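Local structure of Agap007691-pb (Anopheles gambiae, 5C98) at residues Q93-L98 with S173-T179; F195-A200 with F372-I376; V205-T210 with T274-K280; V241-D246 with F348-F354. The protein belongs to the serpin family and may act as a serine-protease inhibitor, although its physiological role is not established. All blocks are in the same frame, centred on the assembly; numbering follows the deposited sequence.

Contact 1 of 4, residues Q93-L98 with S173-T179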
loop_
_atom_site.group_PDB
_atom_site.type_symbol
_atom_site.label_atom_id
_atom_site.label_comp_id
_atom_site.label_asym_id
_atom_site.label_seq_id
_atom_site.Cartn_x
_atom_site.Cartn_y
_atom_site.Cartn_z
ATOM N N GLN A 93 -1.129 16.829 0.952
ATOM C CA GLN A 93 0.315 16.855 1.105
ATOM C C GLN A 93 0.835 15.704 1.951
ATOM O O GLN A 93 2.051 15.483 1.984
ATOM C CB GLN A 93 0.750 18.168 1.763
ATOM C CG GLN A 93 0.404 18.235 3.243
ATOM C CD GLN A 93 0.571 19.611 3.847
ATOM O OE1 GLN A 93 -0.248 20.508 3.626
ATOM N NE2 GLN A 93 1.632 19.784 4.627
ATOM N N HIS A 94 -0.039 14.974 2.634
ATOM C CA HIS A 94 0.394 14.002 3.616
ATOM C C HIS A 94 0.452 12.576 3.081
ATOM O O HIS A 94 1.403 11.823 3.366
ATOM C CB HIS A 94 -0.548 14.032 4.824
ATOM C CG HIS A 94 -0.748 15.389 5.407
ATOM N ND1 HIS A 94 0.268 16.105 6.000
ATOM C CD2 HIS A 94 -1.856 16.160 5.496
ATOM C CE1 HIS A 94 -0.204 17.262 6.424
ATOM N NE2 HIS A 94 -1.490 17.320 6.132
ATOM N N LEU A 95 -0.560 12.180 2.328
ATOM C CA LEU A 95 -0.674 10.835 1.798
ATOM C C LEU A 95 -1.521 10.977 0.553
ATOM O O LEU A 95 -2.618 11.551 0.602
ATOM C CB LEU A 95 -1.351 9.905 2.809
ATOM C CG LEU A 95 -1.445 8.429 2.397
ATOM C CD1 LEU A 95 -1.520 7.549 3.641
ATOM C CD2 LEU A 95 -2.599 8.141 1.469
ATOM N N LYS A 96 -0.995 10.494 -0.569
ATOM C CA LYS A 96 -1.726 10.513 -1.824
ATOM C C LYS A 96 -2.134 9.097 -2.171
ATOM O O LYS A 96 -1.288 8.209 -2.221
ATOM C CB LYS A 96 -0.863 11.121 -2.918
ATOM C CG LYS A 96 -0.657 12.625 -2.724
ATOM C CD LYS A 96 0.135 13.244 -3.893
ATOM C CE LYS A 96 0.519 14.683 -3.606
ATOM N NZ LYS A 96 -0.650 15.486 -3.186
ATOM N N ALA A 97 -3.431 8.881 -2.358
ATOM C CA ALA A 97 -3.991 7.585 -2.742
ATOM C C ALA A 97 -4.862 7.858 -3.955
ATOM O O ALA A 97 -5.968 8.399 -3.823
ATOM C CB ALA A 97 -4.795 6.970 -1.612
ATOM N N LEU A 98 -4.355 7.479 -5.128
ATOM C CA LEU A 98 -4.934 7.885 -6.400
ATOM C C LEU A 98 -5.128 6.670 -7.281
ATOM O O LEU A 98 -4.172 5.915 -7.506
ATOM C CB LEU A 98 -4.021 8.881 -7.119
ATOM C CG LEU A 98 -3.838 10.246 -6.447
ATOM C CD1 LEU A 98 -2.563 10.947 -6.963
ATOM C CD2 LEU A 98 -5.077 11.096 -6.668
ATOM N N SER A 173 -3.351 1.758 -8.902
ATOM C CA SER A 173 -3.419 2.382 -7.587
ATOM C C SER A 173 -2.037 2.884 -7.231
ATOM O O SER A 173 -1.072 2.118 -7.280
ATOM C CB SER A 173 -3.826 1.334 -6.554
ATOM O OG SER A 173 -3.461 1.775 -5.247
ATOM N N GLY A 174 -1.936 4.147 -6.857
ATOM C CA GLY A 174 -0.718 4.687 -6.281
ATOM C C GLY A 174 -0.968 5.147 -4.862
ATOM O O GLY A 174 -1.878 5.956 -4.657
ATOM N N VAL A 175 -0.168 4.706 -3.883
ATOM C CA VAL A 175 -0.280 5.174 -2.500
ATOM C C VAL A 175 1.101 5.626 -2.033
ATOM O O VAL A 175 2.012 4.802 -1.892
ATOM C CB VAL A 175 -0.854 4.131 -1.550
ATOM C CG1 VAL A 175 -0.900 4.669 -0.122
ATOM C CG2 VAL A 175 -2.258 3.741 -2.047
ATOM N N SER A 176 1.238 6.915 -1.780
ATOM C CA SER A 176 2.499 7.529 -1.400
ATOM C C SER A 176 2.338 8.220 -0.071
ATOM O O SER A 176 1.490 9.099 0.079
ATOM C CB SER A 176 2.969 8.536 -2.445
ATOM O OG SER A 176 3.154 7.857 -3.666
ATOM N N VAL A 177 3.163 7.835 0.889
ATOM C CA VAL A 177 3.226 8.517 2.172
ATOM C C VAL A 177 4.300 9.588 2.038
ATOM O O VAL A 177 5.470 9.262 1.814
ATOM C CB VAL A 177 3.568 7.529 3.296
ATOM C CG1 VAL A 177 3.758 8.284 4.627
ATOM C CG2 VAL A 177 2.505 6.457 3.369
ATOM N N LEU A 178 3.905 10.845 2.167
ATOM C CA LEU A 178 4.769 11.982 1.889
ATOM C C LEU A 178 5.083 12.835 3.115
ATOM O O LEU A 178 6.022 13.635 3.064
ATOM C CB LEU A 178 4.139 12.857 0.795
ATOM C CG LEU A 178 3.782 12.091 -0.481
ATOM C CD1 LEU A 178 2.928 12.949 -1.408
ATOM C CD2 LEU A 178 5.039 11.604 -1.180
ATOM N N THR A 179 4.364 12.659 4.206
ATOM C CA THR A 179 4.579 13.500 5.368
ATOM C C THR A 179 5.911 13.145 6.031
ATOM O O THR A 179 6.280 11.967 6.090
ATOM C CB THR A 179 3.427 13.286 6.348
ATOM O OG1 THR A 179 2.230 13.841 5.809
ATOM C CG2 THR A 179 3.683 13.968 7.625
HETATM O O HOH W 1 4.565 16.723 3.147
HETATM O O HOH W 2 0.270 8.162 -5.032
#
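Leu178, just past the end of strand 173-177, presses its CD1 methyl across the aliphatic chain of Lys96 at about a right angle; the shortest gap is 3.7 Å, from Leu178 CD1 to Lys96 CE. Lys96 CG and CD lie almost as near, so one methyl covers three successive methylenes. The lysine runs straight to CE and bends only at its last torsion (chi4 -51°), which turns NZ back to the carbonyl of Gly92 while the hydrocarbon part stays against the leucine. On the backbone, Lys96 N donates to Ser176 O at 2.9 Å and Ser176 N returns a bond to Lys96 O, also 2.9 Å. This antiparallel ladder belongs to the central sheet A of the serpin fold: axes 4.7 Å apart, directions opposed at 178°, with strand 320-328 bonded along the far edge of 173-177. The parallel contact of those two strands, with no inserted strand between them, is consistent with a native serpin whose reactive loop is not inserted. On the face of Leu95, Ala97, Val175 and Val177, the first two meet helix 75-89, and Leu95, Val175 and Val177 meet strand 366-372. His94, which forms a classic beta bulge with Leu95, closes the end. Its carbonyl oxygen takes Leu178 N at 2.9 Å and receives a weak second bond from Thr179 N at 3.2 Å. In one of two conformers of Thr179, OG1 lies at the imidazole edge, 3.0 Å from His94 ND1, a doubtful bond in which either atom could be the donor.

Contact 2 of 4, residues F195-A200 with F372-I376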
loop_
_atom_site.group_PDB
_atom_site.type_symbol
_atom_site.label_atom_id
_atom_site.label_comp_id
_atom_site.label_asym_id
_atom_site.label_seq_id
_atom_site.Cartn_x
_atom_site.Cartn_y
_atom_site.Cartn_z
ATOM N N PHE A 195 23.989 -2.694 8.235
ATOM C CA PHE A 195 22.613 -3.179 8.306
ATOM C C PHE A 195 22.632 -4.599 7.770
ATOM O O PHE A 195 23.245 -4.862 6.735
ATOM C CB PHE A 195 21.665 -2.301 7.463
ATOM C CG PHE A 195 20.217 -2.671 7.595
ATOM C CD1 PHE A 195 19.674 -3.629 6.785
ATOM C CD2 PHE A 195 19.399 -2.047 8.523
ATOM C CE1 PHE A 195 18.345 -3.993 6.897
ATOM C CE2 PHE A 195 18.072 -2.409 8.641
ATOM C CZ PHE A 195 17.551 -3.360 7.836
ATOM N N GLN A 196 21.985 -5.522 8.468
ATOM C CA GLN A 196 22.078 -6.948 8.141
ATOM C C GLN A 196 21.085 -7.285 7.034
ATOM O O GLN A 196 20.106 -7.996 7.229
ATOM C CB GLN A 196 21.837 -7.820 9.377
ATOM C CG GLN A 196 22.820 -7.658 10.508
ATOM C CD GLN A 196 22.785 -8.801 11.525
ATOM O OE1 GLN A 196 21.982 -9.745 11.428
ATOM N NE2 GLN A 196 23.683 -8.726 12.501
ATOM N N PHE A 197 21.381 -6.788 5.833
ATOM C CA PHE A 197 20.522 -7.062 4.694
ATOM C C PHE A 197 20.545 -8.548 4.373
ATOM O O PHE A 197 21.579 -9.209 4.494
ATOM C CB PHE A 197 21.000 -6.302 3.465
ATOM C CG PHE A 197 20.864 -4.808 3.568
ATOM C CD1 PHE A 197 19.630 -4.190 3.387
ATOM C CD2 PHE A 197 21.965 -4.016 3.789
ATOM C CE1 PHE A 197 19.515 -2.813 3.452
ATOM C CE2 PHE A 197 21.846 -2.639 3.827
ATOM C CZ PHE A 197 20.629 -2.042 3.665
ATOM N N ILE A 198 19.403 -9.068 3.918
ATOM C CA ILE A 198 19.331 -10.491 3.592
ATOM C C ILE A 198 20.318 -10.857 2.486
ATOM O O ILE A 198 20.893 -11.946 2.509
ATOM C CB ILE A 198 17.876 -10.901 3.262
ATOM C CG1 ILE A 198 17.746 -12.437 3.178
ATOM C CG2 ILE A 198 17.402 -10.270 1.957
ATOM C CD1 ILE A 198 16.321 -12.915 3.264
ATOM N N ASN A 199 20.555 -9.948 1.530
ATOM C CA ASN A 199 21.440 -10.181 0.395
ATOM C C ASN A 199 22.831 -9.588 0.584
ATOM O O ASN A 199 23.669 -9.719 -0.315
ATOM C CB ASN A 199 20.821 -9.605 -0.890
ATOM C CG ASN A 199 20.628 -8.091 -0.836
ATOM O OD1 ASN A 199 20.303 -7.535 0.206
ATOM N ND2 ASN A 199 20.829 -7.422 -1.964
ATOM N N ALA A 200 23.100 -8.925 1.716
ATOM C CA ALA A 200 24.363 -8.228 1.955
ATOM C C ALA A 200 24.498 -7.970 3.452
ATOM O O ALA A 200 24.353 -6.829 3.910
ATOM C CB ALA A 200 24.393 -6.920 1.158
ATOM N N PHE A 372 11.547 -3.761 5.028
ATOM C CA PHE A 372 12.842 -3.313 4.564
ATOM C C PHE A 372 13.858 -4.376 4.945
ATOM O O PHE A 372 14.184 -4.557 6.125
ATOM C CB PHE A 372 13.181 -1.943 5.155
ATOM C CG PHE A 372 14.423 -1.360 4.587
ATOM C CD1 PHE A 372 14.419 -0.883 3.307
ATOM C CD2 PHE A 372 15.611 -1.360 5.300
ATOM C CE1 PHE A 372 15.579 -0.373 2.726
ATOM C CE2 PHE A 372 16.774 -0.839 4.726
ATOM C CZ PHE A 372 16.760 -0.371 3.466
ATOM N N SER A 373 14.347 -5.095 3.928
ATOM C CA SER A 373 15.202 -6.257 4.092
ATOM C C SER A 373 16.391 -6.301 3.153
ATOM O O SER A 373 17.368 -6.976 3.483
ATOM C CB SER A 373 14.392 -7.521 3.848
ATOM O OG SER A 373 13.305 -7.548 4.736
ATOM N N LYS A 374 16.324 -5.668 1.975
ATOM C CA LYS A 374 17.230 -5.901 0.862
ATOM C C LYS A 374 18.043 -4.649 0.562
ATOM O O LYS A 374 17.513 -3.523 0.579
ATOM C CB LYS A 374 16.411 -6.293 -0.378
ATOM C CG LYS A 374 17.280 -6.581 -1.603
ATOM C CD LYS A 374 16.479 -6.904 -2.847
ATOM C CE LYS A 374 17.388 -7.091 -4.048
ATOM N NZ LYS A 374 16.607 -7.283 -5.293
ATOM N N TYR A 375 19.328 -4.868 0.278
ATOM C CA TYR A 375 20.210 -3.798 -0.153
ATOM C C TYR A 375 20.076 -3.592 -1.658
ATOM O O TYR A 375 20.324 -4.517 -2.447
ATOM C CB TYR A 375 21.663 -4.118 0.182
ATOM C CG TYR A 375 22.573 -3.046 -0.326
ATOM C CD1 TYR A 375 22.447 -1.736 0.128
ATOM C CD2 TYR A 375 23.543 -3.327 -1.256
ATOM C CE1 TYR A 375 23.271 -0.737 -0.338
ATOM C CE2 TYR A 375 24.393 -2.332 -1.728
ATOM C CZ TYR A 375 24.244 -1.040 -1.274
ATOM O OH TYR A 375 25.104 -0.071 -1.767
ATOM N N ILE A 376 19.700 -2.373 -2.048
ATOM C CA ILE A 376 19.610 -1.952 -3.449
ATOM C C ILE A 376 20.614 -0.822 -3.600
ATOM O O ILE A 376 20.430 0.247 -3.000
ATOM C CB ILE A 376 18.198 -1.467 -3.798
ATOM C CG1 ILE A 376 17.164 -2.549 -3.451
ATOM C CG2 ILE A 376 18.131 -1.064 -5.275
ATOM C CD1 ILE A 376 15.715 -2.100 -3.510
#
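Asn199 grips Tyr375 with both ends of its amide, and next to this polar clasp Phe195, Phe197, Phe372 and Tyr375 form an aromatic cluster between the 195-200 loop and the chain leaving strand 366-372, near the C-terminal end of the serpin fold. The evidence for the clasp is directional: Tyr375 N donates to Asn199 OD1 at 2.8 Å, on a lone pair of that oxygen, and Asn199 ND2 donates to Tyr375 O at 3.0 Å, on a lone pair of Tyr375 O, which lies nearly in the amide plane of Asn199. Two nearly straight bonds fix the amide's rotation. Its first torsion, 62°, sets CG between the backbone N and carbonyl carbon of a residue inside the type I turn from Phe197 to Ala200, from where the head reaches across. A third bond joins Ile198 N to Ser373 O at 3.0 Å.

The Phe197 ring is sandwiched. Tyr375 CB sits over one face, 3.6 Å from the ring centroid, as a CH-pi contact, and Phe195 CD1 lies over the opposite face. Phe372 then turns an edge toward the face of Phe195, an edge-to-face pair with centroids 5.4 Å apart and planes at 63°; its CE2 also reaches Phe197 CE1 at 3.6 Å. Further out, Pro279 of strand 270-287 packs on both Phe195 and Phe372, while Val205 backs Phe195, Phe197 and Tyr375. Asn38 OD1 accepts the backbone N-H groups of both Ser373 and Lys374.

Contact 3 of 4, residues V205-T210 with T274-K280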
loop_
_atom_site.group_PDB
_atom_site.type_symbol
_atom_site.label_atom_id
_atom_site.label_comp_id
_atom_site.label_asym_id
_atom_site.label_seq_id
_atom_site.Cartn_x
_atom_site.Cartn_y
_atom_site.Cartn_z
ATOM N N VAL A 205 25.243 1.374 5.405
ATOM C CA VAL A 205 24.383 2.387 4.804
ATOM C C VAL A 205 24.148 3.520 5.792
ATOM O O VAL A 205 24.309 3.372 7.011
ATOM C CB VAL A 205 23.030 1.821 4.344
ATOM C CG1 VAL A 205 23.226 0.820 3.216
ATOM C CG2 VAL A 205 22.303 1.192 5.522
ATOM N N SER A 206 23.754 4.664 5.249
ATOM C CA SER A 206 23.435 5.820 6.074
ATOM C C SER A 206 22.376 5.446 7.102
ATOM O O SER A 206 21.278 4.997 6.738
ATOM C CB SER A 206 22.924 6.940 5.177
ATOM O OG SER A 206 22.826 8.158 5.885
ATOM N N THR A 207 22.710 5.638 8.384
ATOM C CA THR A 207 21.866 5.219 9.494
ATOM C C THR A 207 21.652 6.400 10.422
ATOM O O THR A 207 22.617 7.027 10.868
ATOM C CB THR A 207 22.517 4.053 10.233
ATOM O OG1 THR A 207 22.610 2.924 9.358
ATOM C CG2 THR A 207 21.726 3.656 11.462
ATOM N N MET A 208 20.393 6.721 10.672
ATOM C CA MET A 208 20.009 7.843 11.515
ATOM C C MET A 208 20.015 7.425 12.979
ATOM O O MET A 208 19.803 6.257 13.308
ATOM C CB MET A 208 18.599 8.311 11.154
ATOM C CG MET A 208 18.421 8.714 9.710
ATOM S SD MET A 208 16.837 9.535 9.396
ATOM C CE MET A 208 15.711 8.186 9.741
ATOM N N HIS A 209 20.255 8.394 13.864
ATOM C CA HIS A 209 20.362 8.119 15.293
ATOM C C HIS A 209 19.791 9.293 16.061
ATOM O O HIS A 209 20.152 10.441 15.780
ATOM C CB HIS A 209 21.833 7.978 15.685
ATOM C CG HIS A 209 22.064 7.537 17.098
ATOM N ND1 HIS A 209 23.319 7.515 17.667
ATOM C CD2 HIS A 209 21.217 7.048 18.037
ATOM C CE1 HIS A 209 23.234 7.057 18.904
ATOM N NE2 HIS A 209 21.970 6.768 19.155
ATOM N N THR A 210 18.952 9.009 17.052
ATOM C CA THR A 210 18.496 10.068 17.938
ATOM C C THR A 210 18.054 9.462 19.257
ATOM O O THR A 210 17.957 8.241 19.426
ATOM C CB THR A 210 17.391 10.910 17.284
ATOM O OG1 THR A 210 17.273 12.148 17.984
ATOM C CG2 THR A 210 16.053 10.184 17.300
ATOM N N THR A 274 13.970 6.805 24.115
ATOM C CA THR A 274 14.486 5.652 23.384
ATOM C C THR A 274 15.683 6.056 22.550
ATOM O O THR A 274 15.633 7.053 21.826
ATOM C CB THR A 274 13.406 5.113 22.448
ATOM O OG1 THR A 274 12.287 4.681 23.223
ATOM C CG2 THR A 274 13.922 3.932 21.589
ATOM N N ASP A 275 16.751 5.267 22.633
ATOM C CA ASP A 275 17.888 5.439 21.745
ATOM C C ASP A 275 17.555 4.707 20.457
ATOM O O ASP A 275 17.506 3.472 20.419
ATOM C CB ASP A 275 19.174 4.902 22.360
ATOM C CG ASP A 275 20.374 5.321 21.568
ATOM O OD1 ASP A 275 20.724 4.612 20.620
ATOM O OD2 ASP A 275 20.929 6.407 21.854
ATOM N N LEU A 276 17.265 5.490 19.425
ATOM C CA LEU A 276 16.686 4.996 18.188
ATOM C C LEU A 276 17.708 5.087 17.065
ATOM O O LEU A 276 18.303 6.145 16.847
ATOM C CB LEU A 276 15.452 5.843 17.860
ATOM C CG LEU A 276 14.627 5.542 16.612
ATOM C CD1 LEU A 276 14.034 4.172 16.681
ATOM C CD2 LEU A 276 13.539 6.577 16.477
ATOM N N LYS A 277 17.882 3.985 16.340
ATOM C CA LYS A 277 18.677 3.942 15.131
ATOM C C LYS A 277 17.855 3.285 14.044
ATOM O O LYS A 277 17.204 2.274 14.286
ATOM C CB LYS A 277 19.983 3.199 15.319
ATOM C CG LYS A 277 20.928 3.928 16.243
ATOM C CD LYS A 277 22.242 3.213 16.283
ATOM C CE LYS A 277 23.345 4.062 16.863
ATOM N NZ LYS A 277 24.668 3.423 16.617
ATOM N N LEU A 278 17.881 3.887 12.848
ATOM C CA LEU A 278 17.043 3.439 11.731
ATOM C C LEU A 278 17.800 3.811 10.466
ATOM O O LEU A 278 18.308 4.931 10.384
ATOM C CB LEU A 278 15.711 4.209 11.767
ATOM C CG LEU A 278 14.569 3.872 10.818
ATOM C CD1 LEU A 278 13.886 2.580 11.235
ATOM C CD2 LEU A 278 13.535 4.994 10.789
ATOM N N PRO A 279 17.897 2.943 9.462
ATOM C CA PRO A 279 18.460 3.407 8.186
ATOM C C PRO A 279 17.644 4.551 7.601
ATOM O O PRO A 279 16.422 4.614 7.757
ATOM C CB PRO A 279 18.406 2.164 7.289
ATOM C CG PRO A 279 17.381 1.302 7.898
ATOM C CD PRO A 279 17.408 1.558 9.368
ATOM N N LYS A 280 18.340 5.480 6.936
ATOM C CA LYS A 280 17.670 6.496 6.126
ATOM C C LYS A 280 17.234 5.781 4.857
ATOM O O LYS A 280 18.028 5.593 3.940
ATOM C CB LYS A 280 18.627 7.645 5.826
ATOM C CG LYS A 280 17.967 8.828 5.179
ATOM C CD LYS A 280 18.986 9.897 4.813
ATOM C CE LYS A 280 18.376 10.924 3.876
ATOM N NZ LYS A 280 17.774 12.070 4.604
HETATM O O HOH W 3 20.423 4.435 4.057
#
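Met208 with Leu278 and Thr210 with Leu276 are the hydrogen-bonded pairs of an antiparallel ladder whose strand axes approach to 4.4 Å at 156°, and beyond them Lys280 N still reaches Ser206 O at 3.0 Å. His209 carries the side-chain contact on the face it shares with Lys277. Its trans first torsion carries the ring toward 274-279, where NE2 faces Asp275. The N-H meets Asp275 OD2 on its syn side at 2.9 Å, fairly straight at 158°; the bond to Asp275 OD1, also 2.9 Å, is bent and weak. Ring and carboxylate planes stand 70° apart, so the carboxylate is turned across the imidazole edge. Strands 204-219 and 270-287 here form part of sheet C of the serpin fold, with 346-349 on the far edge of 274-279; His349 NE2 of that strand probably bonds Asp275 OD1 as well, at an unusually short distance. Lys277 extends over the His209 ring, its CE 3.5 Å from the centroid and over the ring centre, a CH-pi contact that leaves NZ to a salt bridge with Glu193. On the other face, Met208 lies alongside Leu278, pointing the same way; in the conformer given, its CE is 4.0 Å from Leu278 CD2 and its CG 4.0 Å from Lys280 CB. At the ladder's end, a water donates to both Ser206 O and Lys280 O.

Contact 4 of 4, residues V241-D246 with F348-F354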
loop_
_atom_site.group_PDB
_atom_site.type_symbol
_atom_site.label_atom_id
_atom_site.label_comp_id
_atom_site.label_asym_id
_atom_site.label_seq_id
_atom_site.Cartn_x
_atom_site.Cartn_y
_atom_site.Cartn_z
ATOM N N VAL A 241 6.971 0.182 13.689
ATOM C CA VAL A 241 8.120 -0.575 13.220
ATOM C C VAL A 241 8.263 -1.785 14.117
ATOM O O VAL A 241 8.341 -1.647 15.346
ATOM C CB VAL A 241 9.415 0.240 13.220
ATOM C CG1 VAL A 241 10.557 -0.579 12.645
ATOM C CG2 VAL A 241 9.240 1.524 12.424
ATOM N N LEU A 242 8.284 -2.958 13.512
ATOM C CA LEU A 242 8.418 -4.232 14.222
ATOM C C LEU A 242 9.790 -4.800 13.894
ATOM O O LEU A 242 10.065 -5.161 12.737
ATOM C CB LEU A 242 7.326 -5.211 13.808
ATOM C CG LEU A 242 5.890 -4.704 13.826
ATOM C CD1 LEU A 242 4.925 -5.854 13.518
ATOM C CD2 LEU A 242 5.549 -4.052 15.133
ATOM N N LEU A 243 10.643 -4.894 14.908
ATOM C CA LEU A 243 12.015 -5.353 14.748
ATOM C C LEU A 243 12.159 -6.696 15.444
ATOM O O LEU A 243 12.106 -6.759 16.683
ATOM C CB LEU A 243 12.955 -4.322 15.375
ATOM C CG LEU A 243 14.436 -4.655 15.375
ATOM C CD1 LEU A 243 15.011 -4.678 13.973
ATOM C CD2 LEU A 243 15.209 -3.634 16.229
ATOM N N PRO A 244 12.330 -7.779 14.712
ATOM C CA PRO A 244 12.431 -9.095 15.347
ATOM C C PRO A 244 13.547 -9.149 16.372
ATOM O O PRO A 244 14.609 -8.551 16.188
ATOM C CB PRO A 244 12.713 -10.039 14.174
ATOM C CG PRO A 244 12.142 -9.335 12.972
ATOM C CD PRO A 244 12.382 -7.865 13.236
ATOM N N TYR A 245 13.317 -9.885 17.451
ATOM C CA TYR A 245 14.395 -10.143 18.384
ATOM C C TYR A 245 15.524 -10.875 17.660
ATOM O O TYR A 245 15.308 -11.550 16.652
ATOM C CB TYR A 245 13.906 -11.075 19.496
ATOM C CG TYR A 245 12.879 -10.490 20.453
ATOM C CD1 TYR A 245 12.692 -9.129 20.565
ATOM C CD2 TYR A 245 12.164 -11.315 21.295
ATOM C CE1 TYR A 245 11.770 -8.604 21.459
ATOM C CE2 TYR A 245 11.257 -10.813 22.184
ATOM C CZ TYR A 245 11.072 -9.456 22.275
ATOM O OH TYR A 245 10.152 -8.934 23.175
ATOM N N ASP A 246 16.735 -10.769 18.201
ATOM C CA ASP A 246 17.825 -11.613 17.726
ATOM C C ASP A 246 17.410 -13.077 17.763
ATOM O O ASP A 246 16.660 -13.506 18.644
ATOM C CB ASP A 246 19.052 -11.424 18.604
ATOM C CG ASP A 246 19.714 -10.089 18.364
ATOM O OD1 ASP A 246 20.235 -9.888 17.248
ATOM O OD2 ASP A 246 19.682 -9.236 19.265
ATOM N N PHE A 348 16.298 0.863 20.583
ATOM C CA PHE A 348 15.670 0.303 19.382
ATOM C C PHE A 348 16.604 0.602 18.225
ATOM O O PHE A 348 16.541 1.665 17.621
ATOM C CB PHE A 348 14.289 0.911 19.162
ATOM C CG PHE A 348 13.504 0.264 18.054
ATOM C CD1 PHE A 348 13.600 0.701 16.747
ATOM C CD2 PHE A 348 12.618 -0.758 18.355
ATOM C CE1 PHE A 348 12.830 0.127 15.771
ATOM C CE2 PHE A 348 11.871 -1.338 17.380
ATOM C CZ PHE A 348 11.964 -0.893 16.088
ATOM N N HIS A 349 17.467 -0.347 17.919
ATOM C CA HIS A 349 18.469 -0.215 16.867
ATOM C C HIS A 349 18.074 -1.134 15.726
ATOM O O HIS A 349 18.328 -2.340 15.760
ATOM C CB HIS A 349 19.850 -0.517 17.426
ATOM C CG HIS A 349 20.335 0.523 18.373
ATOM N ND1 HIS A 349 21.553 0.440 19.012
ATOM C CD2 HIS A 349 19.762 1.668 18.813
ATOM C CE1 HIS A 349 21.718 1.499 19.779
ATOM N NE2 HIS A 349 20.643 2.258 19.678
ATOM N N ALA A 350 17.415 -0.562 14.729
ATOM C CA ALA A 350 16.860 -1.331 13.621
ATOM C C ALA A 350 17.964 -1.531 12.589
ATOM O O ALA A 350 18.080 -0.801 11.604
ATOM C CB ALA A 350 15.639 -0.632 13.042
ATOM N N ASN A 351 18.798 -2.545 12.837
ATOM C CA ASN A 351 19.968 -2.873 12.028
ATOM C C ASN A 351 19.833 -4.237 11.394
ATOM O O ASN A 351 20.833 -4.847 11.008
ATOM C CB ASN A 351 21.234 -2.799 12.874
ATOM C CG ASN A 351 21.133 -3.617 14.140
ATOM O OD1 ASN A 351 20.330 -4.555 14.236
ATOM N ND2 ASN A 351 21.928 -3.245 15.142
ATOM N N ARG A 352 18.609 -4.728 11.309
ATOM C CA ARG A 352 18.273 -5.983 10.665
ATOM C C ARG A 352 16.875 -5.836 10.107
ATOM O O ARG A 352 16.171 -4.875 10.448
ATOM C CB ARG A 352 18.343 -7.164 11.638
ATOM C CG ARG A 352 17.736 -6.950 12.936
ATOM C CD ARG A 352 18.219 -8.054 13.910
ATOM N NE ARG A 352 17.409 -8.047 15.115
ATOM C CZ ARG A 352 17.575 -7.189 16.115
ATOM N NH1 ARG A 352 18.571 -6.297 16.085
ATOM N NH2 ARG A 352 16.794 -7.228 17.161
ATOM N N PRO A 353 16.461 -6.718 9.207
ATOM C CA PRO A 353 15.193 -6.532 8.497
ATOM C C PRO A 353 14.024 -6.324 9.427
ATOM O O PRO A 353 13.890 -6.993 10.461
ATOM C CB PRO A 353 15.044 -7.827 7.697
ATOM C CG PRO A 353 16.491 -8.203 7.417
ATOM C CD PRO A 353 17.227 -7.862 8.673
ATOM N N PHE A 354 13.143 -5.409 9.034
ATOM C CA PHE A 354 12.005 -5.058 9.858
ATOM C C PHE A 354 10.771 -4.886 8.987
ATOM O O PHE A 354 10.860 -4.697 7.766
ATOM C CB PHE A 354 12.284 -3.790 10.687
ATOM C CG PHE A 354 12.635 -2.560 9.872
ATOM C CD1 PHE A 354 11.671 -1.738 9.347
ATOM C CD2 PHE A 354 13.960 -2.227 9.668
ATOM C CE1 PHE A 354 12.047 -0.592 8.607
ATOM C CE2 PHE A 354 14.347 -1.102 8.941
ATOM C CZ PHE A 354 13.387 -0.276 8.426
HETATM O O HOH W 4 16.304 -10.594 13.525
#
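The turn leading from sheet C into sheet B of the serpin fold, residues 348-354, wraps round the end of strand 237-244, with Leu243 packed among Phe348, Ala350 and Arg352 and with Arg352 clasping the backbone beyond. Leu243 divides its branches: CD2 lies over the centre of the Phe348 ring, 4.2 Å from its centroid, while CD1 touches Arg352 CG at 3.7 Å. Val241 CG1 comes in at the edge of the same phenyl ring, 3.7 Å from Phe348 CZ, and is equally near Phe354 CD1. An inverse gamma turn centred on Ala350 bends the chain here, taking it from strand 346-349 towards strand 354-360, the sheet B neighbour of 237-244. Arg352 then crosses Leu243 at about a right angle. Its NH2 donates to Pro244 O at 2.7 Å, in the carbonyl plane, and NE adds a weak bond to that oxygen at 3.0 Å. The guanidinium is layered: Leu243 CG lies over one face, toward its rim, and the Asp246 carboxylate stacks over the opposite one with planes 23° apart. Because Asp246 OD1 is 4.0 Å from Arg352 NE and well out of plane, this salt bridge is long and purely electrostatic.

Contacts 2, 3 and 4 form one continuous region; contact 1 stands apart in sheet A, its centre about 24 to 25 Å from theirs, nearest atoms at least about 11 Å away. Contacts 3 and 4, centres about 11 Å apart, share neighbouring strands: Lys277 O and Ala350 N are 2.9 Å apart, a probable hydrogen bond. Contact 2 lies about 12 Å from contact 4 by centres, probably bonded through Gln196 N to Asn351 O, 2.9 Å, and about 15 Å from contact 3, where Phe195 CE2 packs on Pro279 CG at 3.8 Å. The connection from strand 320-328, beside contact 1, to strand 346-349 of contact 4, of which 335-343 are not modelled, is probably the reactive loop.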